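Local coordinates for uncharacterized protein (Bacteroides ovatus, PDB 4DQA) that is of unknown function but, with a concanavalin A-like lectin/glucanase domain following an N-terminal BT_3987-like domain, is a putative carbohydrate-binding protein, at residues Phe145-Ile150 with Glu276-Gly281; Asp172-Asn177 with Leu218-Trp223. All coordinates share one frame; numbering follows the deposited sequence.

Contact 1. Residues Phe145-Ile150 with Glu276-Gly281; sequences FSNHYI and ERPFHG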
ATOM      1  N   PHE A 145     -12.791 -14.922   9.484  1.00 11.80           N
ATOM      2  CA  PHE A 145     -13.220 -14.888  10.877  1.00 12.38           C
ATOM      3  C   PHE A 145     -14.649 -15.388  10.925  1.00 13.33           C
ATOM      4  O   PHE A 145     -15.535 -14.872  10.240  1.00 12.97           O
ATOM      5  CB  PHE A 145     -13.132 -13.471  11.424  1.00 11.88           C
ATOM      6  CG  PHE A 145     -11.725 -12.999  11.611  1.00 10.58           C
ATOM      7  CD1 PHE A 145     -11.003 -12.502  10.537  1.00 12.86           C
ATOM      8  CD2 PHE A 145     -11.101 -13.094  12.855  1.00 12.20           C
ATOM      9  CE1 PHE A 145      -9.719 -12.109  10.691  1.00 12.95           C
ATOM     10  CE2 PHE A 145      -9.795 -12.674  13.020  1.00 13.21           C
ATOM     11  CZ  PHE A 145      -9.102 -12.187  11.925  1.00 12.89           C
ATOM     12  N   SER A 146     -14.812 -16.482  11.641  0.50 10.28           N
ATOM     13  CA  SER A 146     -16.086 -17.075  11.939  0.50 14.41           C
ATOM     14  C   SER A 146     -15.937 -17.730  13.304  0.50 15.58           C
ATOM     15  O   SER A 146     -15.889 -18.962  13.420  0.50 16.25           O
ATOM     16  CB  SER A 146     -16.418 -18.102  10.873  0.50 16.93           C
ATOM     17  OG  SER A 146     -17.668 -18.720  11.138  0.50 20.23           O
ATOM     18  N   ASN A 147     -15.864 -16.885  14.333  0.50 11.63           N
ATOM     19  CA  ASN A 147     -15.538 -17.302  15.700  0.50 13.34           C
ATOM     20  C   ASN A 147     -14.045 -17.635  15.855  0.50 14.15           C
ATOM     21  O   ASN A 147     -13.659 -18.693  16.351  0.50 13.39           O
ATOM     22  CB  ASN A 147     -16.410 -18.464  16.170  0.50 17.60           C
ATOM     23  CG  ASN A 147     -16.479 -18.554  17.682  0.50 17.83           C
ATOM     24  OD1 ASN A 147     -16.426 -17.539  18.379  0.50 19.91           O
ATOM     25  ND2 ASN A 147     -16.596 -19.766  18.197  0.50 20.56           N
ATOM     26  N   HIS A 148     -13.223 -16.698  15.392  1.00 13.43           N
ATOM     27  CA  HIS A 148     -11.768 -16.739  15.461  1.00 11.18           C
ATOM     28  C   HIS A 148     -11.219 -15.513  16.129  1.00 13.08           C
ATOM     29  O   HIS A 148     -11.728 -14.397  15.981  1.00 13.22           O
ATOM     30  CB  HIS A 148     -11.194 -16.890  14.044  1.00 12.83           C
ATOM     31  CG  HIS A 148     -11.595 -18.170  13.413  1.00 13.25           C
ATOM     32  ND1 HIS A 148     -12.760 -18.311  12.708  1.00 14.74           N
ATOM     33  CD2 HIS A 148     -11.066 -19.407  13.518  1.00 14.79           C
ATOM     34  CE1 HIS A 148     -12.903 -19.576  12.335  1.00 16.60           C
ATOM     35  NE2 HIS A 148     -11.885 -20.253  12.817  1.00 16.45           N
ATOM     36  N   TYR A 149     -10.144 -15.719  16.882  1.00 11.86           N
ATOM     37  CA  TYR A 149      -9.494 -14.664  17.624  1.00 12.94           C
ATOM     38  C   TYR A 149      -7.999 -14.667  17.342  1.00 12.22           C
ATOM     39  O   TYR A 149      -7.407 -15.712  16.999  1.00 12.22           O
ATOM     40  CB  TYR A 149      -9.683 -14.849  19.138  1.00 13.48           C
ATOM     41  CG  TYR A 149      -8.989 -16.066  19.698  1.00 12.88           C
ATOM     42  CD1 TYR A 149      -7.670 -15.992  20.126  1.00 15.43           C
ATOM     43  CD2 TYR A 149      -9.643 -17.283  19.805  1.00 15.04           C
ATOM     44  CE1 TYR A 149      -7.020 -17.115  20.624  1.00 17.05           C
ATOM     45  CE2 TYR A 149      -8.965 -18.411  20.317  1.00 15.47           C
ATOM     46  CZ  TYR A 149      -7.672 -18.298  20.707  1.00 15.46           C
ATOM     47  OH  TYR A 149      -6.990 -19.412  21.204  1.00 21.65           O
ATOM     48  N   ILE A 150      -7.388 -13.490  17.500  1.00 12.76           N
ATOM     49  CA  ILE A 150      -5.962 -13.370  17.730  1.00 11.14           C
ATOM     50  C   ILE A 150      -5.770 -12.599  19.014  1.00 13.62           C
ATOM     51  O   ILE A 150      -6.251 -11.464  19.129  1.00 14.64           O
ATOM     52  CB  ILE A 150      -5.243 -12.654  16.592  1.00 11.87           C
ATOM     53  CG1 ILE A 150      -5.573 -13.269  15.241  1.00 12.96           C
ATOM     54  CG2 ILE A 150      -3.746 -12.694  16.833  1.00 13.14           C
ATOM     55  CD1 ILE A 150      -5.008 -12.499  14.074  1.00 14.79           C
ATOM     56  N   GLU A 276     -18.407 -12.822  23.761  1.00 15.17           N
ATOM     57  CA  GLU A 276     -17.157 -12.804  23.006  1.00 14.65           C
ATOM     58  C   GLU A 276     -17.241 -11.953  21.734  1.00 14.65           C
ATOM     59  O   GLU A 276     -16.214 -11.578  21.151  1.00 13.38           O
ATOM     60  CB  GLU A 276     -16.700 -14.218  22.659  1.00 14.86           C
ATOM     61  CG  GLU A 276     -16.426 -15.064  23.882  1.00 15.97           C
ATOM     62  CD  GLU A 276     -15.789 -16.416  23.590  1.00 20.14           C
ATOM     63  OE1 GLU A 276     -16.011 -16.968  22.509  1.00 26.94           O
ATOM     64  OE2 GLU A 276     -15.157 -16.969  24.510  1.00 26.24           O
ATOM     65  N   ARG A 277     -18.461 -11.672  21.296  1.00 13.31           N
ATOM     66  CA  ARG A 277     -18.680 -10.691  20.242  1.00 13.22           C
ATOM     67  C   ARG A 277     -17.834 -10.943  18.980  1.00 11.36           C
ATOM     68  O   ARG A 277     -17.170 -10.048  18.442  1.00 11.93           O
ATOM     69  CB  ARG A 277     -18.488  -9.281  20.802  1.00 13.31           C
ATOM     70  CG  ARG A 277     -19.472  -8.973  21.908  1.00 14.27           C
ATOM     71  CD  ARG A 277     -19.001  -7.866  22.830  1.00 15.88           C
ATOM     72  NE  ARG A 277     -19.807  -7.854  24.037  1.00 17.65           N
ATOM     73  CZ  ARG A 277     -19.582  -7.064  25.076  1.00 17.29           C
ATOM     74  NH1 ARG A 277     -18.639  -6.140  25.019  1.00 19.14           N
ATOM     75  NH2 ARG A 277     -20.332  -7.193  26.157  1.00 21.04           N
ATOM     76  N   PRO A 278     -17.907 -12.169  18.451  1.00 11.59           N
ATOM     77  CA  PRO A 278     -17.086 -12.467  17.275  1.00 11.62           C
ATOM     78  C   PRO A 278     -17.476 -11.701  16.017  1.00 12.80           C
ATOM     79  O   PRO A 278     -18.667 -11.490  15.736  1.00 13.54           O
ATOM     80  CB  PRO A 278     -17.320 -13.957  17.042  1.00 12.90           C
ATOM     81  CG  PRO A 278     -18.657 -14.245  17.691  1.00 15.05           C
ATOM     82  CD  PRO A 278     -18.733 -13.313  18.866  1.00 12.80           C
ATOM     83  N   PHE A 279     -16.457 -11.349  15.241  1.00 12.42           N
ATOM     84  CA  PHE A 279     -16.629 -10.841  13.908  1.00 12.01           C
ATOM     85  C   PHE A 279     -16.897 -11.978  12.961  1.00 11.52           C
ATOM     86  O   PHE A 279     -16.276 -13.036  13.061  1.00 13.42           O
ATOM     87  CB  PHE A 279     -15.324 -10.166  13.519  1.00 12.39           C
ATOM     88  CG  PHE A 279     -15.358  -9.409  12.218  1.00 12.50           C
ATOM     89  CD1 PHE A 279     -15.848  -8.128  12.186  1.00 15.81           C
ATOM     90  CD2 PHE A 279     -14.783  -9.919  11.076  1.00 12.28           C
ATOM     91  CE1 PHE A 279     -15.864  -7.408  10.991  1.00 16.60           C
ATOM     92  CE2 PHE A 279     -14.780  -9.193   9.884  1.00 13.67           C
ATOM     93  CZ  PHE A 279     -15.313  -7.946   9.851  1.00 13.75           C
ATOM     94  N   HIS A 280     -17.819 -11.764  12.010  1.00 12.12           N
ATOM     95  CA  HIS A 280     -18.059 -12.728  10.952  1.00 10.67           C
ATOM     96  C   HIS A 280     -17.793 -12.079   9.621  1.00 10.41           C
ATOM     97  O   HIS A 280     -18.577 -11.242   9.153  1.00 12.15           O
ATOM     98  CB  HIS A 280     -19.494 -13.224  11.005  1.00 13.20           C
ATOM     99  CG  HIS A 280     -19.768 -14.043  12.221  1.00 14.84           C
ATOM    100  ND1 HIS A 280     -20.199 -13.501  13.406  1.00 20.73           N
ATOM    101  CD2 HIS A 280     -19.593 -15.366  12.447  1.00 19.12           C
ATOM    102  CE1 HIS A 280     -20.327 -14.466  14.304  1.00 17.14           C
ATOM    103  NE2 HIS A 280     -19.944 -15.599  13.757  1.00 23.40           N
ATOM    104  N   GLY A 281     -16.659 -12.429   9.009  1.00 11.33           N
ATOM    105  CA  GLY A 281     -16.232 -11.798   7.764  1.00 11.15           C
ATOM    106  C   GLY A 281     -14.764 -12.015   7.536  1.00 12.03           C
ATOM    107  O   GLY A 281     -14.181 -12.951   8.077  1.00 14.31           O
TER
HETATM  108  O   HOH W   1     -17.821 -16.747  20.482  1.00 25.69           O
HETATM  109  O   HOH W   2     -14.567 -14.203  14.770  1.00 13.23           O
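Glu276 meets Asn147 through a water: in one of the two deposited conformers of Asn147, the water donates to Glu276 OE1 (2.7 Å) and to Asn147 OD1 (2.6 Å), joining two acceptors that could not bond directly. The same carboxylate oxygen forms a salt bridge with Arg268. Pro278 comes next, its ring crossing the Asn147 side chain obliquely in that conformer. Phe279 CG stands anti to the backbone N (chi1 -172°), and the ring so directed takes Phe145 CB at its edge, 3.9 Å from Phe279 CD2. A second water accepts from His148 N and can donate to Phe279 O, though other acceptors compete for its protons. The His280 ring lies beside Ser146, whose N-H runs in the plane of the His148 ring to His148 ND1 (2.9 Å). Gly281 closes an antiparallel hydrogen-bonded pair with Phe145: Phe145 N gives to Gly281 O at 2.8 Å, while Gly281 N returns a bond of 3.0 Å to Phe145 O. The pair belongs to the antiparallel sheet of the concanavalin A-like domain, where strands 141-146 and 282-289 are neighbours; Phe279 packs on Ile169 and Val171 of strand 163-171, and Phe145 on Ile266 of strand 264-266.

Contact 2. Residues Asp172-Asn177 with Leu218-Trp223; sequences DYFLDN and LLTNRW
Leu218 O is approached by the Phe174 ring through two neighbouring carbons, Phe174 CZ at 3.4 Å and Phe174 CE2 at 3.5 Å. It sits oblique to that ring, whereas Leu219 O lies at the ring edge, near its plane and 3.9 Å from Phe174 CZ. Two successive carbonyls therefore meet the far end of one phenyl group, in contacts of packing rather than of hydrogen bonding. The ring reaches them because its CG stands beside the backbone N and anti to the carbonyl carbon (chi1 -61°). Phe174 CZ also touches Leu218 CB, an apolar contact beside those with the two carbonyls.

Thr220 meets the CD2-CE2 side of the same ring. Its methyl lies 3.5 Å from Phe174 CE2, with the two side chains crossing, and the same methyl is 3.7 Å from Asp172 O, so that Thr220 CG2 fills the corner between aromatic ring and backbone. With chi1 at 64° the hydroxyl occupies the slot between backbone N and carbonyl carbon, and the methyl, not OG1, is presented to Phe174. The summed buried surface is modest, 214 Å², and most of the touching residues are exposed.

Both segments are loops on the surface of the lectin-like domain. Segment 172-177 leaves strand 163-171 and precedes strand 178-180; segment 218-223 leads into strand 223-231, the antiparallel neighbour of 163-171. Asn221 adds a backbone hydrogen bond to Val171, and Leu218 packs on Ile169, so the two loops lie next to each other where strand 163-171 ends and strand 223-231 begins.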
ATOM      1  N   ASP A 172     -19.522 -10.468   6.681  1.00 11.83           N
ATOM      2  CA  ASP A 172     -20.471 -11.449   6.187  1.00 13.48           C
ATOM      3  C   ASP A 172     -21.887 -11.170   6.698  1.00 14.13           C
ATOM      4  O   ASP A 172     -22.876 -11.241   5.941  1.00 14.66           O
ATOM      5  CB  ASP A 172     -20.053 -12.869   6.583  1.00 12.78           C
ATOM      6  CG  ASP A 172     -18.879 -13.399   5.765  1.00 16.55           C
ATOM      7  OD1 ASP A 172     -18.711 -12.997   4.600  1.00 18.88           O
ATOM      8  OD2 ASP A 172     -18.151 -14.260   6.289  1.00 19.35           O
ATOM      9  N   TYR A 173     -21.979 -10.905   7.997  1.00 11.78           N
ATOM     10  CA  TYR A 173     -23.221 -10.505   8.635  1.00 12.34           C
ATOM     11  C   TYR A 173     -22.928  -9.826   9.955  1.00 12.40           C
ATOM     12  O   TYR A 173     -21.872 -10.021  10.561  1.00 12.27           O
ATOM     13  CB  TYR A 173     -24.153 -11.697   8.858  1.00 12.83           C
ATOM     14  CG  TYR A 173     -23.680 -12.806   9.767  1.00 14.57           C
ATOM     15  CD1 TYR A 173     -22.947 -13.862   9.269  1.00 16.09           C
ATOM     16  CD2 TYR A 173     -24.067 -12.841  11.105  1.00 15.44           C
ATOM     17  CE1 TYR A 173     -22.579 -14.924  10.094  1.00 15.91           C
ATOM     18  CE2 TYR A 173     -23.717 -13.903  11.934  1.00 16.81           C
ATOM     19  CZ  TYR A 173     -22.972 -14.928  11.425  1.00 17.29           C
ATOM     20  OH  TYR A 173     -22.685 -15.987  12.284  1.00 18.44           O
ATOM     21  N   PHE A 174     -23.887  -9.018  10.396  1.00 13.74           N
ATOM     22  CA  PHE A 174     -23.775  -8.270  11.630  1.00 13.32           C
ATOM     23  C   PHE A 174     -24.636  -8.918  12.701  1.00 13.85           C
ATOM     24  O   PHE A 174     -25.844  -9.122  12.528  1.00 15.76           O
ATOM     25  CB  PHE A 174     -24.269  -6.822  11.449  1.00 13.21           C
ATOM     26  CG  PHE A 174     -23.494  -6.019  10.443  1.00 13.92           C
ATOM     27  CD1 PHE A 174     -22.323  -5.364  10.782  1.00 15.08           C
ATOM     28  CD2 PHE A 174     -23.973  -5.890   9.147  1.00 17.52           C
ATOM     29  CE1 PHE A 174     -21.606  -4.653   9.824  1.00 16.09           C
ATOM     30  CE2 PHE A 174     -23.277  -5.170   8.202  1.00 20.46           C
ATOM     31  CZ  PHE A 174     -22.111  -4.544   8.527  1.00 16.56           C
ATOM     32  N   LEU A 175     -23.992  -9.257  13.806  1.00 13.82           N
ATOM     33  CA  LEU A 175     -24.708  -9.511  15.039  1.00 13.58           C
ATOM     34  C   LEU A 175     -24.804  -8.198  15.826  1.00 13.92           C
ATOM     35  O   LEU A 175     -24.463  -7.138  15.307  1.00 13.51           O
ATOM     36  CB  LEU A 175     -23.991 -10.615  15.826  1.00 15.02           C
ATOM     37  CG  LEU A 175     -24.014 -11.970  15.099  1.00 16.35           C
ATOM     38  CD1 LEU A 175     -23.282 -13.045  15.893  1.00 22.20           C
ATOM     39  CD2 LEU A 175     -25.435 -12.467  14.806  1.00 19.59           C
ATOM     40  N   ASP A 176     -25.270  -8.244  17.074  1.00 14.35           N
ATOM     41  CA  ASP A 176     -25.512  -7.006  17.813  1.00 15.04           C
ATOM     42  C   ASP A 176     -24.237  -6.192  18.032  1.00 13.92           C
ATOM     43  O   ASP A 176     -24.268  -4.969  18.063  1.00 14.37           O
ATOM     44  CB  ASP A 176     -26.102  -7.296  19.204  1.00 17.44           C
ATOM     45  CG  ASP A 176     -27.581  -7.607  19.180  1.00 24.96           C
ATOM     46  OD1 ASP A 176     -28.237  -7.375  18.155  1.00 24.60           O
ATOM     47  OD2 ASP A 176     -28.095  -8.053  20.246  1.00 28.01           O
ATOM     48  N   ASN A 177     -23.116  -6.884  18.227  1.00 14.00           N
ATOM     49  CA  ASN A 177     -21.842  -6.259  18.580  1.00 13.03           C
ATOM     50  C   ASN A 177     -20.759  -7.155  17.975  1.00 13.36           C
ATOM     51  O   ASN A 177     -20.680  -8.336  18.345  1.00 14.55           O
ATOM     52  CB  ASN A 177     -21.765  -6.171  20.105  1.00 14.76           C
ATOM     53  CG  ASN A 177     -20.469  -5.607  20.602  1.00 13.29           C
ATOM     54  OD1 ASN A 177     -19.412  -5.812  20.013  1.00 14.45           O
ATOM     55  ND2 ASN A 177     -20.544  -4.871  21.715  1.00 15.67           N
ATOM     56  N   LEU A 218     -22.534   0.362   7.709  1.00 18.27           N
ATOM     57  CA  LEU A 218     -21.775  -0.400   6.738  1.00 16.68           C
ATOM     58  C   LEU A 218     -22.658  -1.477   6.139  1.00 15.18           C
ATOM     59  O   LEU A 218     -23.556  -2.013   6.805  1.00 17.81           O
ATOM     60  CB  LEU A 218     -20.560  -1.081   7.382  1.00 14.61           C
ATOM     61  CG  LEU A 218     -19.546  -0.165   8.020  1.00 15.98           C
ATOM     62  CD1 LEU A 218     -18.404  -0.997   8.571  1.00 19.66           C
ATOM     63  CD2 LEU A 218     -19.028   0.849   6.994  1.00 18.09           C
ATOM     64  N   LEU A 219     -22.419  -1.776   4.869  1.00 14.01           N
ATOM     65  CA  LEU A 219     -23.017  -2.917   4.196  1.00 14.62           C
ATOM     66  C   LEU A 219     -22.221  -4.191   4.441  1.00 14.44           C
ATOM     67  O   LEU A 219     -21.040  -4.152   4.785  1.00 14.28           O
ATOM     68  CB  LEU A 219     -23.052  -2.662   2.680  1.00 16.86           C
ATOM     69  CG  LEU A 219     -23.980  -1.581   2.142  1.00 18.73           C
ATOM     70  CD1 LEU A 219     -23.539  -1.220   0.717  1.00 19.09           C
ATOM     71  CD2 LEU A 219     -25.387  -2.058   2.113  1.00 20.30           C
ATOM     72  N   THR A 220     -22.891  -5.321   4.234  1.00 15.39           N
ATOM     73  CA  THR A 220     -22.219  -6.610   4.152  1.00 14.08           C
ATOM     74  C   THR A 220     -21.664  -6.813   2.738  1.00 16.05           C
ATOM     75  O   THR A 220     -22.058  -6.133   1.779  1.00 16.16           O
ATOM     76  CB  THR A 220     -23.169  -7.794   4.432  1.00 15.46           C
ATOM     77  OG1 THR A 220     -24.192  -7.852   3.415  1.00 17.42           O
ATOM     78  CG2 THR A 220     -23.818  -7.678   5.797  1.00 16.28           C
ATOM     79  N   ASN A 221     -20.727  -7.756   2.623  1.00 14.99           N
ATOM     80  CA  ASN A 221     -20.219  -8.198   1.327  0.50 14.00           C
ATOM     81  C   ASN A 221     -19.616  -7.040   0.536  1.00 16.21           C
ATOM     82  O   ASN A 221     -19.797  -6.947  -0.682  1.00 20.15           O
ATOM     83  CB  ASN A 221     -21.328  -8.881   0.510  0.50 15.70           C
ATOM     84  CG  ASN A 221     -20.788  -9.628  -0.708  0.50 23.31           C
ATOM     85  OD1 ASN A 221     -19.679 -10.168  -0.688  0.50 21.30           O
ATOM     86  ND2 ASN A 221     -21.570  -9.654  -1.770  0.50 24.49           N
ATOM     87  N   ARG A 222     -18.911  -6.160   1.252  1.00 14.51           N
ATOM     88  CA  ARG A 222     -18.252  -5.000   0.658  1.00 13.88           C
ATOM     89  C   ARG A 222     -16.969  -4.755   1.440  1.00 15.26           C
ATOM     90  O   ARG A 222     -16.981  -4.745   2.678  1.00 14.54           O
ATOM     91  CB  ARG A 222     -19.178  -3.786   0.743  1.00 17.08           C
ATOM     92  CG  ARG A 222     -18.559  -2.531   0.254  1.00 23.78           C
ATOM     93  CD  ARG A 222     -19.580  -1.500  -0.024  1.00 30.36           C
ATOM     94  NE  ARG A 222     -18.917  -0.225  -0.244  1.00 41.03           N
ATOM     95  CZ  ARG A 222     -19.545   0.895  -0.549  1.00 48.41           C
ATOM     96  NH1 ARG A 222     -20.868   0.895  -0.700  1.00 48.61           N
ATOM     97  NH2 ARG A 222     -18.844   2.008  -0.705  1.00 51.35           N
ATOM     98  N   TRP A 223     -15.860  -4.544   0.735  1.00 12.95           N
ATOM     99  CA  TRP A 223     -14.631  -4.137   1.408  1.00 12.77           C
ATOM    100  C   TRP A 223     -14.681  -2.666   1.807  1.00 12.68           C
ATOM    101  O   TRP A 223     -15.054  -1.816   1.010  1.00 15.52           O
ATOM    102  CB  TRP A 223     -13.411  -4.374   0.527  1.00 13.09           C
ATOM    103  CG  TRP A 223     -13.042  -5.814   0.438  1.00 12.56           C
ATOM    104  CD1 TRP A 223     -13.304  -6.679  -0.593  1.00 14.16           C
ATOM    105  CD2 TRP A 223     -12.385  -6.576   1.451  1.00 10.77           C
ATOM    106  NE1 TRP A 223     -12.839  -7.931  -0.268  1.00 14.19           N
ATOM    107  CE2 TRP A 223     -12.290  -7.894   0.985  1.00 11.71           C
ATOM    108  CE3 TRP A 223     -11.860  -6.267   2.711  1.00 11.75           C
ATOM    109  CZ2 TRP A 223     -11.677  -8.901   1.744  1.00 11.63           C
ATOM    110  CZ3 TRP A 223     -11.257  -7.261   3.450  1.00 12.95           C
ATOM    111  CH2 TRP A 223     -11.185  -8.573   2.970  1.00 12.58           C
TER

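In the fold
The two contacts lie side by side in the lectin-like domain, their centres about 12 Å apart, and contact 2 is nested within the chain loop closed by contact 1. They meet mainly at His280 and Asp172: His280 O and Asp172 N, 2.8 Å apart, probably form a hydrogen bond, and the rings of His280 and Tyr173 stack. Gly281 CA packs 3.5 Å from Asp172 OD2, and further along Arg277 CB lies 3.4 Å from Asn177 O. Segment 172-177 thus runs between 276-281 and 218-223, continuing the order of strands 282-289, 163-171 and 223-231 in the antiparallel sheet. A carbohydrate site cannot be assigned to either contact.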